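YghZ aldo-keto reductase (Escherichia coli, PDB 3N6Q) is an aldo-keto reductase with a TIM-barrel fold and probably reduces aldehydes or ketones with a nicotinamide cofactor, as its family does. Local coordinates at residues T144-T149 with T175-E180; G207-L212 with V217-F222; L28-W33 with E306-N311. One frame throughout, in Å; residues are numbered along the deposited sequence.

Contact 1 of 3, residues T144-T149 with T175-E180; sequences TPMEET and TQKMVE
E147 OE2 and K177 NZ share a water at the outer edge of the contact. The water donates to E147 OE2 at 2.6 Å and accepts from K177 NZ at 3.1 Å. The two charged atoms, E147 OE2 and K177 NZ, are 4.2 Å apart. That is beyond a salt bridge, but the opposite charges probably still favour each other. E147 leaves its helix pointing away from 175-180. A bend at its second torsion (chi2 81°) turns the carboxylate back toward K177, where OE2 also lies near the methylene carbon CE.

Two outer helices of the TIM barrel, 146-158 and 172-183, meet here side by side. They follow successive strands, 132-137 and 162-168. P145 is the N-cap residue of helix 146-158. Beneath the polar edge, the contact is made by thioether chains. M146 points at the other helix. A bend at chi3 (-88°) swings its methyl CE onto the aliphatic stem of K177, with CE 3.6 Å from K177 CG. M178 enters obliquely from the other helix, and its SD rests 3.7 Å from M146 CB. The two sulfurs, M146 SD and M178 SD, are 3.9 Å apart. M178 continues inward onto A150 and L153 of helix 146-158, while M146 also touches R174 and L181 of helix 172-183.

On the far side of its helix, Q176 NE2 donates to E180 OE2 at 2.8 Å, coming from above the carboxylate plane. Q176 OE1 accepts from N215 ND2. E148 faces another subunit, where its carboxylate binds Y164 OH and G22 N of that second copy.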
loop_
_atom_site.group_PDB
_atom_site.type_symbol
_atom_site.label_atom_id
_atom_site.label_comp_id
_atom_site.label_asym_id
_atom_site.label_seq_id
_atom_site.Cartn_x
_atom_site.Cartn_y
_atom_site.Cartn_z
ATOM N N THR B 144 -25.444 6.789 -0.592
ATOM C CA THR B 144 -24.059 6.735 -0.175
ATOM C C THR B 144 -23.427 7.961 -0.778
ATOM O O THR B 144 -23.572 8.140 -1.994
ATOM C CB THR B 144 -23.364 5.478 -0.829
ATOM O OG1 THR B 144 -23.955 4.266 -0.274
ATOM C CG2 THR B 144 -21.949 5.409 -0.475
ATOM N N PRO B 145 -22.639 8.723 -0.006
ATOM C CA PRO B 145 -21.932 9.850 -0.624
ATOM C C PRO B 145 -20.993 9.361 -1.713
ATOM O O PRO B 145 -20.296 8.352 -1.563
ATOM C CB PRO B 145 -21.120 10.470 0.520
ATOM C CG PRO B 145 -21.426 9.703 1.740
ATOM C CD PRO B 145 -22.228 8.484 1.405
ATOM N N MET B 146 -20.888 10.105 -2.809
ATOM C CA MET B 146 -19.985 9.612 -3.843
ATOM C C MET B 146 -18.539 9.648 -3.411
ATOM O O MET B 146 -17.681 8.936 -3.963
ATOM C CB MET B 146 -20.214 10.434 -5.147
ATOM C CG MET B 146 -21.558 10.114 -5.787
ATOM S SD MET B 146 -21.581 10.961 -7.440
ATOM C CE MET B 146 -22.228 12.521 -6.876
ATOM N N GLU B 147 -18.219 10.407 -2.363
ATOM C CA GLU B 147 -16.845 10.377 -1.899
ATOM C C GLU B 147 -16.495 8.926 -1.365
ATOM O O GLU B 147 -15.353 8.442 -1.484
ATOM C CB GLU B 147 -16.697 11.312 -0.722
ATOM C CG GLU B 147 -16.707 12.796 -1.118
ATOM C CD GLU B 147 -18.123 13.402 -1.358
ATOM O OE1 GLU B 147 -19.211 12.793 -1.120
ATOM O OE2 GLU B 147 -18.112 14.568 -1.826
ATOM N N GLU B 148 -17.468 8.328 -0.720
ATOM C CA GLU B 148 -17.282 6.944 -0.180
ATOM C C GLU B 148 -17.137 5.942 -1.335
ATOM O O GLU B 148 -16.242 5.105 -1.338
ATOM C CB GLU B 148 -18.454 6.566 0.726
ATOM C CG GLU B 148 -18.281 5.070 1.272
ATOM C CD GLU B 148 -19.281 4.711 2.377
ATOM O OE1 GLU B 148 -19.858 5.625 3.003
ATOM O OE2 GLU B 148 -19.543 3.508 2.580
ATOM N N THR B 149 -18.057 6.000 -2.305
ATOM C CA THR B 149 -17.967 5.130 -3.464
ATOM C C THR B 149 -16.631 5.350 -4.192
ATOM O O THR B 149 -15.934 4.369 -4.523
ATOM C CB THR B 149 -19.154 5.390 -4.384
ATOM O OG1 THR B 149 -20.371 5.167 -3.647
ATOM C CG2 THR B 149 -19.128 4.450 -5.598
ATOM N N THR B 175 -21.390 11.852 -13.028
ATOM C CA THR B 175 -20.153 11.503 -13.732
ATOM C C THR B 175 -19.073 12.527 -13.526
ATOM O O THR B 175 -17.916 12.229 -13.172
ATOM C CB THR B 175 -20.418 11.294 -15.244
ATOM O OG1 THR B 175 -21.379 10.242 -15.388
ATOM C CG2 THR B 175 -19.129 10.940 -15.980
ATOM N N GLN B 176 -19.441 13.795 -13.697
ATOM C CA GLN B 176 -18.455 14.822 -13.477
ATOM C C GLN B 176 -17.911 14.847 -12.026
ATOM O O GLN B 176 -16.699 15.027 -11.818
ATOM C CB GLN B 176 -19.027 16.201 -13.877
ATOM C CG GLN B 176 -18.091 17.367 -13.539
ATOM C CD GLN B 176 -16.987 17.454 -14.531
ATOM O OE1 GLN B 176 -17.206 17.236 -15.723
ATOM N NE2 GLN B 176 -15.793 17.849 -14.075
ATOM N N LYS B 177 -18.804 14.663 -11.059
ATOM C CA LYS B 177 -18.369 14.602 -9.673
ATOM C C LYS B 177 -17.398 13.408 -9.474
ATOM O O LYS B 177 -16.389 13.530 -8.772
ATOM C CB LYS B 177 -19.598 14.492 -8.749
ATOM C CG LYS B 177 -19.231 14.542 -7.243
ATOM C CD LYS B 177 -18.314 15.736 -6.940
ATOM C CE LYS B 177 -18.356 16.051 -5.447
ATOM N NZ LYS B 177 -17.449 17.183 -5.087
ATOM N N MET B 178 -17.742 12.247 -10.026
ATOM C CA MET B 178 -16.863 11.059 -9.791
ATOM C C MET B 178 -15.501 11.296 -10.395
ATOM O O MET B 178 -14.469 10.875 -9.871
ATOM C CB MET B 178 -17.474 9.767 -10.375
ATOM C CG MET B 178 -18.809 9.349 -9.744
ATOM S SD MET B 178 -18.464 8.758 -7.995
ATOM C CE MET B 178 -17.027 7.741 -8.446
ATOM N N VAL B 179 -15.462 11.974 -11.555
ATOM C CA VAL B 179 -14.175 12.281 -12.164
ATOM C C VAL B 179 -13.346 13.117 -11.243
ATOM O O VAL B 179 -12.127 12.848 -11.065
ATOM C CB VAL B 179 -14.349 13.067 -13.524
ATOM C CG1 VAL B 179 -12.996 13.632 -13.962
ATOM C CG2 VAL B 179 -14.940 12.140 -14.556
ATOM N N GLU B 180 -13.971 14.157 -10.664
ATOM C CA GLU B 180 -13.224 15.066 -9.784
ATOM C C GLU B 180 -12.772 14.302 -8.523
ATOM O O GLU B 180 -11.645 14.527 -8.010
ATOM C CB GLU B 180 -14.115 16.272 -9.387
ATOM C CG GLU B 180 -14.470 17.122 -10.651
ATOM C CD GLU B 180 -15.621 18.152 -10.474
ATOM O OE1 GLU B 180 -16.342 18.142 -9.444
ATOM O OE2 GLU B 180 -15.890 18.905 -11.455
HETATM O O HOH W 1 -16.311 16.367 -2.316
#

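Contact 2 of 3, residues G207-L212 with V217-F222; sequences GLLDTL and VGCIAF
Helix 208-214 and strand 218-221 are joined by a short alpha-to-beta turn of the TIM barrel. The chain comes down the outer helix and turns back into a parallel barrel strand. The axes of 208-212 and 218-221 run at 139° to each other and approach to 9.2 Å. L212 and V217 meet at the turn. V217 N donates to L212 O at 2.9 Å with an N-H...O angle of 160°. The donor is tilted 29° from the carbonyl plane.

L212 carries most of the side-chain contact. Its two methyls divide the strand between them. CD2 lies against V217, 3.7 Å from V217 CG1. CD1 reaches further along the strand to C219 CB, also 3.7 Å away, and passes near the carbonyl of G218. The V217 methyl is placed for this by its first torsion, with CG1 anti to the backbone N. L209, one helical turn before L212, adds its CD2 at 4.1 Å from C219 SG. That sulfur therefore lies close to methyls of both leucines.

Outside the two segments, L212 also packs on H192 of strand 191-193 and on T175 of helix 172-183. L209 rests on V203 and R294.

All five touching residues are buried. Across the two segments there is one hydrogen bond, between backbone atoms at the turn, so the rest of the helix is held to the strand by apolar contacts of leucine, valine and cysteine.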
loop_
_atom_site.group_PDB
_atom_site.type_symbol
_atom_site.label_atom_id
_atom_site.label_comp_id
_atom_site.label_asym_id
_atom_site.label_seq_id
_atom_site.Cartn_x
_atom_site.Cartn_y
_atom_site.Cartn_z
ATOM N N GLY B 207 -26.563 15.343 -22.284
ATOM C CA GLY B 207 -25.269 15.959 -22.095
ATOM C C GLY B 207 -24.176 14.983 -21.685
ATOM O O GLY B 207 -23.007 15.385 -21.527
ATOM N N LEU B 208 -24.531 13.719 -21.423
ATOM C CA LEU B 208 -23.448 12.731 -21.085
ATOM C C LEU B 208 -22.269 12.661 -22.073
ATOM O O LEU B 208 -21.062 12.712 -21.695
ATOM C CB LEU B 208 -24.006 11.316 -20.837
ATOM C CG LEU B 208 -22.913 10.440 -20.190
ATOM C CD1 LEU B 208 -22.469 10.938 -18.768
ATOM C CD2 LEU B 208 -23.366 8.992 -20.142
ATOM N N LEU B 209 -22.581 12.616 -23.354
ATOM C CA LEU B 209 -21.493 12.514 -24.312
ATOM C C LEU B 209 -20.549 13.758 -24.257
ATOM O O LEU B 209 -19.354 13.596 -24.384
ATOM C CB LEU B 209 -21.992 12.173 -25.744
ATOM C CG LEU B 209 -22.406 10.687 -26.022
ATOM C CD1 LEU B 209 -22.445 10.357 -27.500
ATOM C CD2 LEU B 209 -21.472 9.663 -25.351
ATOM N N ASP B 210 -21.065 14.924 -23.888
ATOM C CA ASP B 210 -20.220 16.138 -23.712
ATOM C C ASP B 210 -19.305 15.861 -22.482
ATOM O O ASP B 210 -18.121 16.144 -22.512
ATOM C CB ASP B 210 -21.070 17.415 -23.361
ATOM C CG ASP B 210 -22.046 17.864 -24.485
ATOM O OD1 ASP B 210 -21.596 17.801 -25.628
ATOM O OD2 ASP B 210 -23.252 18.282 -24.208
ATOM N N THR B 211 -19.905 15.440 -21.364
ATOM C CA THR B 211 -19.155 15.179 -20.106
ATOM C C THR B 211 -18.011 14.163 -20.375
ATOM O O THR B 211 -16.853 14.385 -19.970
ATOM C CB THR B 211 -20.110 14.690 -19.007
ATOM O OG1 THR B 211 -21.132 15.680 -18.814
ATOM C CG2 THR B 211 -19.370 14.534 -17.654
ATOM N N LEU B 212 -18.305 13.093 -21.101
ATOM C CA LEU B 212 -17.295 12.025 -21.327
ATOM C C LEU B 212 -16.146 12.572 -22.174
ATOM O O LEU B 212 -14.955 12.452 -21.834
ATOM C CB LEU B 212 -17.925 10.770 -21.986
ATOM C CG LEU B 212 -19.066 10.108 -21.179
ATOM C CD1 LEU B 212 -19.443 8.791 -21.857
ATOM C CD2 LEU B 212 -18.584 9.850 -19.665
ATOM N N VAL B 217 -13.150 10.352 -20.834
ATOM C CA VAL B 217 -13.676 9.036 -20.349
ATOM C C VAL B 217 -14.249 8.266 -21.542
ATOM O O VAL B 217 -14.991 8.838 -22.389
ATOM C CB VAL B 217 -14.793 9.318 -19.314
ATOM C CG1 VAL B 217 -15.460 8.014 -18.796
ATOM C CG2 VAL B 217 -14.206 10.223 -18.156
ATOM N N GLY B 218 -13.973 6.959 -21.610
ATOM C CA GLY B 218 -14.592 6.184 -22.702
ATOM C C GLY B 218 -16.066 5.863 -22.463
ATOM O O GLY B 218 -16.643 6.170 -21.429
ATOM N N CYS B 219 -16.704 5.300 -23.472
ATOM C CA CYS B 219 -18.123 5.029 -23.434
ATOM C C CYS B 219 -18.343 3.640 -24.050
ATOM O O CYS B 219 -18.042 3.427 -25.245
ATOM C CB CYS B 219 -18.887 6.070 -24.302
ATOM S SG CYS B 219 -20.664 5.810 -24.246
ATOM N N ILE B 220 -18.937 2.712 -23.278
ATOM C CA ILE B 220 -19.215 1.419 -23.785
ATOM C C ILE B 220 -20.715 1.200 -23.726
ATOM O O ILE B 220 -21.336 1.339 -22.684
ATOM C CB ILE B 220 -18.355 0.287 -23.112
ATOM C CG1 ILE B 220 -18.794 -1.050 -23.683
ATOM C CG2 ILE B 220 -18.637 0.291 -21.582
ATOM C CD1 ILE B 220 -17.785 -2.213 -23.348
ATOM N N ALA B 221 -21.336 1.015 -24.897
ATOM C CA ALA B 221 -22.784 0.944 -24.962
ATOM C C ALA B 221 -23.376 -0.408 -24.508
ATOM O O ALA B 221 -23.193 -1.462 -25.147
ATOM C CB ALA B 221 -23.285 1.282 -26.442
ATOM N N PHE B 222 -24.223 -0.351 -23.469
ATOM C CA PHE B 222 -24.924 -1.553 -22.976
ATOM C C PHE B 222 -26.273 -1.640 -23.694
ATOM O O PHE B 222 -26.895 -0.613 -24.038
ATOM C CB PHE B 222 -25.149 -1.363 -21.459
ATOM C CG PHE B 222 -25.922 -2.481 -20.811
ATOM C CD1 PHE B 222 -25.320 -3.721 -20.602
ATOM C CD2 PHE B 222 -27.236 -2.297 -20.412
ATOM C CE1 PHE B 222 -26.019 -4.779 -20.013
ATOM C CE2 PHE B 222 -27.947 -3.352 -19.823
ATOM C CZ PHE B 222 -27.326 -4.596 -19.610
#

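Contact 3 of 3, residues L28-W33 with E306-N311; sequences LSLGLW and EQLEEN
Helix 305-312 packs against strand 24-31 and runs roughly antiparallel to it, with the nearest CA atoms, those of L28 and N311, 8.3 Å apart. L28 points toward the helix. Its CD2 methyl sits 3.5 Å from the backbone oxygen N311 O and 4.1 Å from N311 CB. L30, two residues on, reaches the helix with the end of its side chain. Its CG stands anti to the backbone N (chi1 -179°), which carries CD1 to 4.0 Å from L308 CD2. The L30 and L308 side chains cross at about a right angle.

No hydrogen bond joins the segments. The amide of N311 is instead held within its own helix. Q307 NE2 donates to N311 OD1 at 3.0 Å, and N311 ND2 donates to E310 OE1 at 3.0 Å. Both ends of the buried amide thus have a partner, which fixes its rotation.

In the TIM barrel, strand 24-31 pairs in parallel with 59-61 and 297-300. Helix 42-54 closes one side of the contact, with I48 touching both L30 and L308. Helix 281-289 closes another, with L286 against L28 and N311.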
loop_
_atom_site.group_PDB
_atom_site.type_symbol
_atom_site.label_atom_id
_atom_site.label_comp_id
_atom_site.label_asym_id
_atom_site.label_seq_id
_atom_site.Cartn_x
_atom_site.Cartn_y
_atom_site.Cartn_z
ATOM N N LEU B 28 -16.305 -4.180 -30.744
ATOM C CA LEU B 28 -17.396 -4.982 -30.187
ATOM C C LEU B 28 -16.808 -5.783 -28.997
ATOM O O LEU B 28 -15.738 -6.392 -29.139
ATOM C CB LEU B 28 -17.977 -5.980 -31.230
ATOM C CG LEU B 28 -18.696 -5.241 -32.398
ATOM C CD1 LEU B 28 -17.629 -4.858 -33.494
ATOM C CD2 LEU B 28 -19.706 -6.160 -32.953
ATOM N N SER B 29 -17.465 -5.679 -27.848
ATOM C CA SER B 29 -17.065 -6.464 -26.637
ATOM C C SER B 29 -18.102 -7.501 -26.352
ATOM O O SER B 29 -19.276 -7.342 -26.734
ATOM C CB SER B 29 -16.962 -5.531 -25.442
ATOM O OG SER B 29 -15.927 -4.612 -25.727
ATOM N N LEU B 30 -17.733 -8.542 -25.584
ATOM C CA LEU B 30 -18.715 -9.550 -25.225
ATOM C C LEU B 30 -19.232 -9.325 -23.780
ATOM O O LEU B 30 -18.436 -9.222 -22.850
ATOM C CB LEU B 30 -18.076 -10.944 -25.325
ATOM C CG LEU B 30 -19.110 -12.053 -24.973
ATOM C CD1 LEU B 30 -20.218 -12.293 -26.058
ATOM C CD2 LEU B 30 -18.382 -13.402 -24.684
ATOM N N GLY B 31 -20.543 -9.239 -23.616
ATOM C CA GLY B 31 -21.152 -9.091 -22.252
ATOM C C GLY B 31 -21.728 -10.434 -21.803
ATOM O O GLY B 31 -22.184 -11.205 -22.620
ATOM N N LEU B 32 -21.663 -10.706 -20.505
ATOM C CA LEU B 32 -22.079 -12.002 -19.949
ATOM C C LEU B 32 -23.278 -11.843 -19.072
ATOM O O LEU B 32 -23.582 -12.689 -18.211
ATOM C CB LEU B 32 -20.908 -12.657 -19.197
ATOM C CG LEU B 32 -19.798 -13.265 -20.080
ATOM C CD1 LEU B 32 -18.861 -12.191 -20.661
ATOM C CD2 LEU B 32 -18.947 -14.262 -19.292
ATOM N N TRP B 33 -24.087 -10.837 -19.384
ATOM C CA TRP B 33 -25.331 -10.612 -18.645
ATOM C C TRP B 33 -26.265 -11.824 -18.655
ATOM O O TRP B 33 -26.667 -12.309 -17.582
ATOM C CB TRP B 33 -26.020 -9.373 -19.221
ATOM C CG TRP B 33 -27.319 -9.021 -18.532
ATOM C CD1 TRP B 33 -27.683 -9.246 -17.220
ATOM C CD2 TRP B 33 -28.399 -8.326 -19.139
ATOM N NE1 TRP B 33 -28.924 -8.725 -16.995
ATOM C CE2 TRP B 33 -29.379 -8.140 -18.156
ATOM C CE3 TRP B 33 -28.611 -7.791 -20.436
ATOM C CZ2 TRP B 33 -30.579 -7.471 -18.424
ATOM C CZ3 TRP B 33 -29.831 -7.170 -20.717
ATOM C CH2 TRP B 33 -30.782 -6.989 -19.707
ATOM N N GLU B 306 -22.453 -18.045 -33.734
ATOM C CA GLU B 306 -22.800 -17.474 -35.042
ATOM C C GLU B 306 -23.178 -16.010 -34.927
ATOM O O GLU B 306 -22.978 -15.232 -35.869
ATOM C CB GLU B 306 -24.013 -18.212 -35.644
ATOM C CG GLU B 306 -23.724 -19.621 -36.148
ATOM C CD GLU B 306 -23.456 -20.643 -35.033
ATOM O OE1 GLU B 306 -23.864 -20.433 -33.854
ATOM O OE2 GLU B 306 -22.777 -21.661 -35.340
ATOM N N GLN B 307 -23.840 -15.662 -33.820
ATOM C CA GLN B 307 -24.267 -14.297 -33.626
ATOM C C GLN B 307 -23.071 -13.371 -33.639
ATOM O O GLN B 307 -23.156 -12.270 -34.193
ATOM C CB GLN B 307 -25.040 -14.084 -32.310
ATOM C CG GLN B 307 -25.576 -12.634 -32.271
ATOM C CD GLN B 307 -26.227 -12.209 -30.949
ATOM O OE1 GLN B 307 -26.713 -13.051 -30.188
ATOM N NE2 GLN B 307 -26.310 -10.875 -30.715
ATOM N N LEU B 308 -21.953 -13.809 -33.038
ATOM C CA LEU B 308 -20.755 -12.975 -32.995
ATOM C C LEU B 308 -20.216 -12.776 -34.410
ATOM O O LEU B 308 -19.891 -11.661 -34.791
ATOM C CB LEU B 308 -19.663 -13.580 -32.112
ATOM C CG LEU B 308 -20.060 -13.666 -30.628
ATOM C CD1 LEU B 308 -18.952 -14.453 -29.883
ATOM C CD2 LEU B 308 -20.195 -12.209 -30.086
ATOM N N GLU B 309 -20.138 -13.863 -35.182
ATOM C CA GLU B 309 -19.663 -13.756 -36.562
ATOM C C GLU B 309 -20.518 -12.714 -37.323
ATOM O O GLU B 309 -19.999 -11.884 -38.025
ATOM C CB GLU B 309 -19.677 -15.131 -37.247
ATOM C CG GLU B 309 -18.864 -16.185 -36.471
ATOM C CD GLU B 309 -18.826 -17.598 -37.129
ATOM O OE1 GLU B 309 -17.704 -18.063 -37.436
ATOM O OE2 GLU B 309 -19.890 -18.252 -37.322
ATOM N N GLU B 310 -21.828 -12.727 -37.133
ATOM C CA GLU B 310 -22.709 -11.843 -37.880
ATOM C C GLU B 310 -22.523 -10.414 -37.387
ATOM O O GLU B 310 -22.399 -9.451 -38.171
ATOM C CB GLU B 310 -24.154 -12.287 -37.674
ATOM C CG GLU B 310 -25.173 -11.734 -38.686
ATOM C CD GLU B 310 -25.818 -10.387 -38.265
ATOM O OE1 GLU B 310 -25.200 -9.606 -37.489
ATOM O OE2 GLU B 310 -26.951 -10.107 -38.730
ATOM N N ASN B 311 -22.435 -10.252 -36.074
ATOM C CA ASN B 311 -22.387 -8.842 -35.519
ATOM C C ASN B 311 -21.094 -8.064 -35.864
ATOM O O ASN B 311 -21.101 -6.844 -36.139
ATOM C CB ASN B 311 -22.581 -8.899 -34.005
ATOM C CG ASN B 311 -24.033 -9.133 -33.588
ATOM O OD1 ASN B 311 -24.281 -9.394 -32.410
ATOM N ND2 ASN B 311 -24.968 -9.158 -34.536
#

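From the N terminus, strand 24-31 comes first, and its partner helix 305-312 comes close to the end of the chain. Contact 3 therefore closes a loop of 272 residues that spans most of the barrel. Contacts 1 and 2 are nested inside it, in series and without crossing. Contact 1 joins two outer helices across 25 residues. Contact 2 then closes a turn of four residues between helix 208-214 and strand 218-221. Contacts 1 and 2 touch where T175 packs on L208, T211 and L212. Contacts 2 and 3 share the barrel sheet and meet where F222 packs on W33. Contacts 1 and 3 lie on opposite sides of the chain's centre.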